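Local coordinates for argonaute (Methanocaldococcus jannaschii, PDB 5G5S), which uses short single-stranded DNA guides to bind and slice complementary DNA strands, and may defend the cell against invading genetic elements, at residues V8-N13 with V607-Y612; L278-K283 with F631-V636; Y347-I352 with L486-F491. One frame throughout, in Å; residues are numbered along the deposited sequence.

Interaction 1. Residues V8-N13 with V607-Y612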
loop_
_atom_site.group_PDB
_atom_site.type_symbol
_atom_site.label_atom_id
_atom_site.label_comp_id
_atom_site.label_asym_id
_atom_site.label_seq_id
_atom_site.Cartn_x
_atom_site.Cartn_y
_atom_site.Cartn_z
ATOM N N VAL A 8 2.146 -20.953 18.309
ATOM C CA VAL A 8 2.919 -20.082 19.198
ATOM C C VAL A 8 1.933 -19.052 19.739
ATOM O O VAL A 8 1.189 -18.442 18.976
ATOM C CB VAL A 8 4.185 -19.426 18.579
ATOM C CG1 VAL A 8 5.076 -18.849 19.676
ATOM C CG2 VAL A 8 4.981 -20.421 17.733
ATOM N N THR A 9 1.889 -18.912 21.055
ATOM C CA THR A 9 0.969 -18.020 21.747
ATOM C C THR A 9 1.548 -16.614 21.877
ATOM O O THR A 9 2.703 -16.466 22.272
ATOM C CB THR A 9 0.424 -18.711 23.021
ATOM O OG1 THR A 9 -0.589 -17.912 23.611
ATOM C CG2 THR A 9 1.505 -19.028 24.050
ATOM N N TYR A 10 0.776 -15.589 21.473
ATOM C CA TYR A 10 1.184 -14.176 21.505
ATOM C C TYR A 10 0.023 -13.279 21.873
ATOM O O TYR A 10 -1.122 -13.582 21.530
ATOM C CB TYR A 10 1.772 -13.704 20.146
ATOM C CG TYR A 10 3.149 -14.243 19.833
ATOM C CD1 TYR A 10 4.219 -14.019 20.695
ATOM C CD2 TYR A 10 3.387 -14.968 18.671
ATOM C CE1 TYR A 10 5.480 -14.554 20.437
ATOM C CE2 TYR A 10 4.655 -15.475 18.383
ATOM C CZ TYR A 10 5.697 -15.272 19.274
ATOM O OH TYR A 10 6.951 -15.773 19.016
ATOM N N LYS A 11 0.327 -12.149 22.523
ATOM C CA LYS A 11 -0.643 -11.140 22.933
ATOM C C LYS A 11 -0.950 -10.161 21.793
ATOM O O LYS A 11 -0.042 -9.749 21.062
ATOM C CB LYS A 11 -0.135 -10.361 24.159
ATOM C CG LYS A 11 -0.001 -11.193 25.427
ATOM C CD LYS A 11 1.454 -11.487 25.744
ATOM C CE LYS A 11 1.594 -12.277 27.019
ATOM N NZ LYS A 11 2.983 -12.767 27.217
ATOM N N ILE A 12 -2.235 -9.781 21.665
ATOM C CA ILE A 12 -2.738 -8.803 20.694
ATOM C C ILE A 12 -3.472 -7.690 21.463
ATOM O O ILE A 12 -3.853 -7.901 22.613
ATOM C CB ILE A 12 -3.608 -9.427 19.539
ATOM C CG1 ILE A 12 -4.849 -10.175 20.072
ATOM C CG2 ILE A 12 -2.774 -10.314 18.607
ATOM C CD1 ILE A 12 -6.044 -10.213 19.081
ATOM N N ASN A 13 -3.667 -6.523 20.835
ATOM C CA ASN A 13 -4.343 -5.366 21.432
ATOM C C ASN A 13 -5.897 -5.494 21.500
ATOM O O ASN A 13 -6.621 -4.543 21.181
ATOM C CB ASN A 13 -3.905 -4.072 20.706
ATOM C CG ASN A 13 -4.324 -3.977 19.249
ATOM O OD1 ASN A 13 -4.508 -4.973 18.546
ATOM N ND2 ASN A 13 -4.531 -2.770 18.785
ATOM N N VAL A 607 0.235 -6.881 17.286
ATOM C CA VAL A 607 0.721 -8.120 17.908
ATOM C C VAL A 607 1.921 -7.725 18.763
ATOM O O VAL A 607 2.891 -7.164 18.251
ATOM C CB VAL A 607 1.057 -9.250 16.897
ATOM C CG1 VAL A 607 1.215 -10.588 17.617
ATOM C CG2 VAL A 607 -0.011 -9.359 15.812
ATOM N N PHE A 608 1.831 -7.969 20.081
ATOM C CA PHE A 608 2.875 -7.588 21.021
ATOM C C PHE A 608 4.057 -8.577 20.977
ATOM O O PHE A 608 4.289 -9.321 21.933
ATOM C CB PHE A 608 2.294 -7.393 22.443
ATOM C CG PHE A 608 1.076 -6.494 22.599
ATOM C CD1 PHE A 608 0.739 -5.560 21.616
ATOM C CD2 PHE A 608 0.300 -6.544 23.754
ATOM C CE1 PHE A 608 -0.385 -4.741 21.761
ATOM C CE2 PHE A 608 -0.802 -5.700 23.913
ATOM C CZ PHE A 608 -1.135 -4.803 22.920
ATOM N N THR A 609 4.777 -8.596 19.826
ATOM C CA THR A 609 5.936 -9.459 19.568
ATOM C C THR A 609 6.890 -8.930 18.489
ATOM O O THR A 609 6.481 -8.191 17.590
ATOM C CB THR A 609 5.501 -10.908 19.238
ATOM O OG1 THR A 609 6.665 -11.732 19.294
ATOM C CG2 THR A 609 4.835 -11.046 17.845
ATOM N N SER A 610 8.135 -9.398 18.532
ATOM C CA SER A 610 9.151 -9.070 17.535
ATOM C C SER A 610 9.299 -10.236 16.548
ATOM O O SER A 610 10.046 -10.134 15.572
ATOM C CB SER A 610 10.481 -8.738 18.203
ATOM O OG SER A 610 10.344 -7.567 18.990
ATOM N N ASP A 611 8.564 -11.334 16.798
ATOM C CA ASP A 611 8.538 -12.514 15.933
ATOM C C ASP A 611 7.738 -12.212 14.642
ATOM O O ASP A 611 6.924 -11.285 14.605
ATOM C CB ASP A 611 7.979 -13.736 16.693
ATOM C CG ASP A 611 8.154 -15.088 16.007
ATOM O OD1 ASP A 611 9.029 -15.196 15.105
ATOM O OD2 ASP A 611 7.415 -16.035 16.364
ATOM N N TYR A 612 8.020 -12.969 13.582
ATOM C CA TYR A 612 7.464 -12.788 12.251
ATOM C C TYR A 612 7.284 -14.142 11.575
ATOM O O TYR A 612 7.672 -15.153 12.156
ATOM C CB TYR A 612 8.391 -11.869 11.421
ATOM C CG TYR A 612 9.778 -12.439 11.188
ATOM C CD1 TYR A 612 10.771 -12.337 12.160
ATOM C CD2 TYR A 612 10.098 -13.080 9.993
ATOM C CE1 TYR A 612 12.032 -12.896 11.966
ATOM C CE2 TYR A 612 11.358 -13.641 9.788
ATOM C CZ TYR A 612 12.332 -13.522 10.765
ATOM O OH TYR A 612 13.592 -14.030 10.540
#
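Tyr10 and Ile12 of the N-terminal strand 7-12 meet Asp611 and Val607 in the loop that leads into strand 614-618 of the RNase H-like PIWI domain. A single beta bridge, Ile12 with Val607, joins the backbones; one of the backbone bonds beside it runs from Phe608 N to Lys11 O, 2.8 Å long with an angle of 159° at the hydrogen, and Asn13 and Lys606 are bonded too. The other strong bond is made by the phenol: Tyr10 OH donates to Asp611 OD2 at 2.7 Å, meeting the oxygen on its anti side and 32° out of the carboxylate plane. The second carboxylate oxygen, Asp611 OD1, has a salt bridge to Lys308 and a weak bond from Tyr612 N, so each oxygen of this acid has its own partners. Thr609 lies across one face of the Tyr10 ring as a CH-pi contact, CB 4.0 Å from the centroid. With OG1 of Thr609 anti to its own N (chi1 -167°), the hydroxyl sits over the ring near Tyr10 CE1 and accepts from Asp611 N, 3.2 Å away, closing an ST turn. The turn bond holds the backbone of Asp611, whose OD2 lies at the edge of the Tyr10 ring. Phe608 is the centre of an inverse gamma turn; its CZ meets CA and CB of Asn13, while Ile12 C lies over one face toward the rim. The amide of Asn13 is occupied at both ends: ND2 donates to Leu155 O and Lys604 O, and OD1 accepts from Lys606 N. Val607 packs on Tyr10 and Ile12 and reaches Phe306 of strand 302-308. The apolar seam closes where Ile12 CG2 rests 4.0 Å from Val607 CG2.

Interaction 2. Residues L278-K283 with F631-V636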
loop_
_atom_site.group_PDB
_atom_site.type_symbol
_atom_site.label_atom_id
_atom_site.label_comp_id
_atom_site.label_asym_id
_atom_site.label_seq_id
_atom_site.Cartn_x
_atom_site.Cartn_y
_atom_site.Cartn_z
ATOM N N LEU A 278 9.982 2.454 18.892
ATOM C CA LEU A 278 9.591 1.472 19.899
ATOM C C LEU A 278 9.238 0.083 19.359
ATOM O O LEU A 278 8.631 -0.047 18.305
ATOM C CB LEU A 278 8.392 2.023 20.661
ATOM C CG LEU A 278 8.329 1.777 22.160
ATOM C CD1 LEU A 278 9.638 2.190 22.810
ATOM C CD2 LEU A 278 7.170 2.560 22.747
ATOM N N SER A 279 9.579 -0.957 20.118
ATOM C CA SER A 279 9.282 -2.341 19.735
ATOM C C SER A 279 7.790 -2.668 19.948
ATOM O O SER A 279 7.092 -1.926 20.643
ATOM C CB SER A 279 10.163 -3.314 20.516
ATOM O OG SER A 279 9.762 -3.404 21.873
ATOM N N ASN A 280 7.303 -3.765 19.347
ATOM C CA ASN A 280 5.911 -4.185 19.490
ATOM C C ASN A 280 5.538 -4.498 20.945
ATOM O O ASN A 280 4.441 -4.136 21.369
ATOM C CB ASN A 280 5.589 -5.359 18.567
ATOM C CG ASN A 280 5.587 -5.043 17.084
ATOM O OD1 ASN A 280 5.414 -3.901 16.655
ATOM N ND2 ASN A 280 5.763 -6.063 16.263
ATOM N N GLU A 281 6.466 -5.112 21.711
ATOM C CA GLU A 281 6.299 -5.431 23.142
ATOM C C GLU A 281 6.115 -4.141 23.960
ATOM O O GLU A 281 5.180 -4.051 24.760
ATOM C CB GLU A 281 7.504 -6.228 23.687
ATOM C CG GLU A 281 7.668 -7.625 23.097
ATOM C CD GLU A 281 8.500 -7.761 21.830
ATOM O OE1 GLU A 281 8.576 -6.789 21.037
ATOM O OE2 GLU A 281 9.046 -8.868 21.612
ATOM N N ASN A 282 6.986 -3.131 23.713
ATOM C CA ASN A 282 6.933 -1.833 24.384
ATOM C C ASN A 282 5.710 -1.018 24.008
ATOM O O ASN A 282 5.160 -0.328 24.863
ATOM C CB ASN A 282 8.208 -1.049 24.161
ATOM C CG ASN A 282 9.406 -1.595 24.886
ATOM O OD1 ASN A 282 9.297 -2.366 25.854
ATOM N ND2 ASN A 282 10.585 -1.189 24.429
ATOM N N LYS A 283 5.255 -1.134 22.750
ATOM C CA LYS A 283 4.033 -0.483 22.260
ATOM C C LYS A 283 2.845 -1.115 23.005
ATOM O O LYS A 283 1.909 -0.417 23.384
ATOM C CB LYS A 283 3.878 -0.702 20.744
ATOM C CG LYS A 283 3.506 0.554 19.966
ATOM C CD LYS A 283 4.718 1.178 19.255
ATOM C CE LYS A 283 4.885 0.763 17.807
ATOM N NZ LYS A 283 5.345 -0.644 17.661
ATOM N N PHE A 631 12.485 -2.258 13.650
ATOM C CA PHE A 631 11.714 -1.669 14.730
ATOM C C PHE A 631 10.345 -2.327 14.799
ATOM O O PHE A 631 10.159 -3.445 14.327
ATOM C CB PHE A 631 11.574 -0.163 14.523
ATOM C CG PHE A 631 12.866 0.522 14.189
ATOM C CD1 PHE A 631 13.872 0.624 15.129
ATOM C CD2 PHE A 631 13.075 1.059 12.933
ATOM C CE1 PHE A 631 15.063 1.247 14.823
ATOM C CE2 PHE A 631 14.263 1.686 12.621
ATOM C CZ PHE A 631 15.259 1.780 13.566
ATOM N N GLY A 632 9.392 -1.646 15.419
ATOM C CA GLY A 632 8.048 -2.170 15.538
ATOM C C GLY A 632 7.384 -2.325 14.185
ATOM O O GLY A 632 7.601 -1.524 13.288
ATOM N N SER A 633 6.582 -3.371 14.038
ATOM C CA SER A 633 5.889 -3.635 12.787
ATOM C C SER A 633 4.397 -3.834 13.002
ATOM O O SER A 633 3.968 -4.341 14.027
ATOM C CB SER A 633 6.475 -4.867 12.115
ATOM O OG SER A 633 6.374 -5.982 12.970
ATOM N N ASN A 634 3.606 -3.417 12.024
ATOM C CA ASN A 634 2.166 -3.554 12.106
ATOM C C ASN A 634 1.693 -4.744 11.300
ATOM O O ASN A 634 2.185 -4.989 10.206
ATOM C CB ASN A 634 1.494 -2.305 11.553
ATOM C CG ASN A 634 1.711 -1.094 12.421
ATOM O OD1 ASN A 634 2.234 -1.197 13.522
ATOM N ND2 ASN A 634 1.302 0.062 11.931
ATOM N N PRO A 635 0.738 -5.491 11.834
ATOM C CA PRO A 635 0.185 -6.633 11.089
ATOM C C PRO A 635 -0.722 -6.198 9.926
ATOM O O PRO A 635 -1.158 -5.042 9.845
ATOM C CB PRO A 635 -0.576 -7.424 12.158
ATOM C CG PRO A 635 -0.930 -6.428 13.174
ATOM C CD PRO A 635 0.134 -5.376 13.176
ATOM N N VAL A 636 -0.972 -7.141 9.014
ATOM C CA VAL A 636 -1.842 -6.983 7.854
ATOM C C VAL A 636 -3.137 -7.724 8.189
ATOM O O VAL A 636 -3.091 -8.854 8.679
ATOM C CB VAL A 636 -1.178 -7.546 6.559
ATOM C CG1 VAL A 636 -2.098 -7.387 5.357
ATOM C CG2 VAL A 636 0.179 -6.890 6.291
#
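Asn280, in the first turn of helix 280-293, reaches from the helix start to Ser633 and grips its backbone. Its OD1 accepts from Ser633 N at 2.9 Å, with an angle of 135° at the hydrogen, and this is the one firm bond between the segments. A chi1 of -68° sets CG of Asn280 beside the backbone N and swings the amide to the loop. ND2 of Asn280 adds weak bonds to Ser633 OG and Ser633 O, but its strongest partner is Thr609 O, so the amide is held from two loops, which limits its rotation. Packing is tight here, with Gly632 CA only 3.3 Å from Asn280 OD1.

The contact is looser toward Leu278, Ser279 and Lys283. Gly632 N reaches Leu278 O in a weak bond of 3.4 Å, and Gly632 CA makes a CA-H...O contact of 3.5 Å with the same oxygen. The bent Lys283 chain curls back so that NZ bonds weakly to Leu278 O and stays 3.8 Å from Gly632 CA. Ser279 approaches the loop through its backbone and turns its hydroxyl to the helix, where OG takes a weak capping bond from Asn282 N; most residues on this side are partly exposed. The arrangement is an N-capped helix start docked on the PIWI loop whose residues 627-634 bind the phosphorylated 5' end of the guide DNA.

Interaction 3. Residues Y347-I352 with L486-F491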
loop_
_atom_site.group_PDB
_atom_site.type_symbol
_atom_site.label_atom_id
_atom_site.label_comp_id
_atom_site.label_asym_id
_atom_site.label_seq_id
_atom_site.Cartn_x
_atom_site.Cartn_y
_atom_site.Cartn_z
ATOM N N TYR A 347 14.575 -18.068 -15.282
ATOM C CA TYR A 347 13.532 -18.901 -15.886
ATOM C C TYR A 347 13.104 -18.372 -17.247
ATOM O O TYR A 347 12.855 -19.173 -18.144
ATOM C CB TYR A 347 12.299 -19.004 -14.964
ATOM C CG TYR A 347 12.187 -20.340 -14.272
ATOM C CD1 TYR A 347 12.963 -20.636 -13.153
ATOM C CD2 TYR A 347 11.323 -21.323 -14.747
ATOM C CE1 TYR A 347 12.887 -21.880 -12.529
ATOM C CE2 TYR A 347 11.224 -22.565 -14.121
ATOM C CZ TYR A 347 12.012 -22.840 -13.013
ATOM O OH TYR A 347 11.914 -24.053 -12.380
ATOM N N ASP A 348 12.994 -17.033 -17.393
ATOM C CA ASP A 348 12.601 -16.380 -18.643
ATOM C C ASP A 348 13.064 -14.927 -18.707
ATOM O O ASP A 348 12.978 -14.201 -17.719
ATOM C CB ASP A 348 11.070 -16.469 -18.871
ATOM C CG ASP A 348 10.609 -16.099 -20.273
ATOM O OD1 ASP A 348 11.242 -16.567 -21.255
ATOM O OD2 ASP A 348 9.583 -15.392 -20.394
ATOM N N VAL A 349 13.542 -14.512 -19.885
ATOM C CA VAL A 349 13.989 -13.153 -20.204
ATOM C C VAL A 349 13.069 -12.666 -21.357
ATOM O O VAL A 349 12.907 -13.414 -22.330
ATOM C CB VAL A 349 15.499 -13.121 -20.598
ATOM C CG1 VAL A 349 15.942 -11.718 -21.017
ATOM C CG2 VAL A 349 16.384 -13.640 -19.466
ATOM N N PRO A 350 12.434 -11.464 -21.279
ATOM C CA PRO A 350 11.551 -11.033 -22.383
ATOM C C PRO A 350 12.277 -10.935 -23.722
ATOM O O PRO A 350 13.458 -10.585 -23.740
ATOM C CB PRO A 350 11.038 -9.664 -21.921
ATOM C CG PRO A 350 11.239 -9.656 -20.450
ATOM C CD PRO A 350 12.479 -10.448 -20.208
ATOM N N GLU A 351 11.575 -11.270 -24.833
ATOM C CA GLU A 351 12.099 -11.259 -26.206
ATOM C C GLU A 351 12.691 -9.902 -26.628
ATOM O O GLU A 351 13.650 -9.870 -27.405
ATOM C CB GLU A 351 11.026 -11.716 -27.200
ATOM N N ILE A 352 12.134 -8.795 -26.090
ATOM C CA ILE A 352 12.559 -7.416 -26.345
ATOM C C ILE A 352 14.006 -7.125 -25.883
ATOM O O ILE A 352 14.656 -6.253 -26.463
ATOM C CB ILE A 352 11.553 -6.439 -25.694
ATOM N N LEU A 486 13.930 -4.914 -15.437
ATOM C CA LEU A 486 14.058 -5.345 -16.832
ATOM C C LEU A 486 13.081 -6.477 -17.203
ATOM O O LEU A 486 13.211 -7.080 -18.271
ATOM C CB LEU A 486 15.516 -5.681 -17.203
ATOM C CG LEU A 486 16.498 -4.504 -17.230
ATOM C CD1 LEU A 486 17.921 -4.991 -17.112
ATOM C CD2 LEU A 486 16.321 -3.637 -18.480
ATOM N N GLY A 487 12.091 -6.715 -16.327
ATOM C CA GLY A 487 11.052 -7.731 -16.478
ATOM C C GLY A 487 11.571 -9.147 -16.591
ATOM O O GLY A 487 10.902 -10.007 -17.161
ATOM N N ILE A 488 12.771 -9.399 -16.064
ATOM C CA ILE A 488 13.390 -10.724 -16.100
ATOM C C ILE A 488 12.773 -11.604 -15.009
ATOM O O ILE A 488 12.801 -11.244 -13.835
ATOM C CB ILE A 488 14.954 -10.648 -16.057
ATOM C CG1 ILE A 488 15.490 -9.960 -17.334
ATOM C CG2 ILE A 488 15.581 -12.045 -15.885
ATOM C CD1 ILE A 488 16.919 -9.396 -17.274
ATOM N N LYS A 489 12.200 -12.743 -15.416
ATOM C CA LYS A 489 11.571 -13.721 -14.527
ATOM C C LYS A 489 12.684 -14.614 -14.015
ATOM O O LYS A 489 12.898 -15.702 -14.543
ATOM C CB LYS A 489 10.515 -14.552 -15.295
ATOM C CG LYS A 489 9.184 -13.864 -15.459
ATOM C CD LYS A 489 9.135 -12.938 -16.647
ATOM C CE LYS A 489 8.222 -11.776 -16.366
ATOM N NZ LYS A 489 8.235 -10.838 -17.504
ATOM N N TYR A 490 13.435 -14.129 -13.025
ATOM C CA TYR A 490 14.579 -14.873 -12.504
ATOM C C TYR A 490 14.203 -16.134 -11.718
ATOM O O TYR A 490 14.635 -17.236 -12.071
ATOM C CB TYR A 490 15.537 -13.965 -11.718
ATOM C CG TYR A 490 16.983 -14.250 -12.033
ATOM C CD1 TYR A 490 17.597 -15.420 -11.590
ATOM C CD2 TYR A 490 17.730 -13.374 -12.811
ATOM C CE1 TYR A 490 18.925 -15.700 -11.901
ATOM C CE2 TYR A 490 19.065 -13.633 -13.110
ATOM C CZ TYR A 490 19.658 -14.802 -12.659
ATOM O OH TYR A 490 20.964 -15.076 -12.971
ATOM N N PHE A 491 13.381 -15.973 -10.688
ATOM C CA PHE A 491 12.956 -17.069 -9.826
ATOM C C PHE A 491 11.444 -17.242 -9.847
ATOM O O PHE A 491 10.714 -16.277 -10.079
ATOM C CB PHE A 491 13.477 -16.863 -8.382
ATOM C CG PHE A 491 13.115 -15.538 -7.755
ATOM C CD1 PHE A 491 13.924 -14.421 -7.932
ATOM C CD2 PHE A 491 11.971 -15.409 -6.975
ATOM C CE1 PHE A 491 13.569 -13.185 -7.377
ATOM C CE2 PHE A 491 11.624 -14.178 -6.410
ATOM C CZ PHE A 491 12.417 -13.072 -6.624
#
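In a classic beta bulge at the edge of the Mid domain, Tyr347 and Asp348 both face Lys489, in the turn after helix 473-485. Asp348 and Lys489 form an antiparallel hydrogen-bonded pair: Lys489 N donates to Asp348 O at 2.8 Å, the donor almost in line with the C=O bond though the N-H is bent to 141°, and Asp348 N returns a bond to Lys489 O at 3.1 Å. Tyr347 N divides weakly between Lys489 O and Tyr490 O, the latter lying at the edge of the Tyr347 ring. Beyond the pair, Val349 and Ile488 lie side by side, with CG2 of Val349 4.0 Å from CG2 of Ile488. The ring of Pro350 presses CG to within 3.3 Å of Gly487 O. The same Gly487 O accepts a hydrogen bond from Lys489 NZ at 2.8 Å, because the lysine chain, bent at chi2 (85°), folds back over the turn; Asp348 pairs instead with Arg354. Gly487, at positive phi, is the C-prime residue of the Schellman motif that ends helix 473-485. Ile488 and Tyr490 pack back on Met483 of this helix, Tyr347 and Phe491 touch strand 314-317, and Pro350 touches His709 and Phe711 near the C terminus.

Overall arrangement
From the N terminus, residues 8-13 are the first to be engaged, and interaction 1 closes a loop of nearly 600 residues by returning to 607-612 in PIWI. Residues 278-283 lie inside that loop, but their partner 631-636 lies beyond its end, so interactions 1 and 2 cross. They also touch, with centres 9 Å apart, where the 278-283 helix start meets the 607-612 loop, as in the bond between Glu281 and Ser610. The N-terminal strand, the start of helix 280-293 and two PIWI loops thus meet in one place. Interaction 3 is nested inside both loops and joins the two ends of the Mid domain, its centre about 39 Å from that of interaction 1.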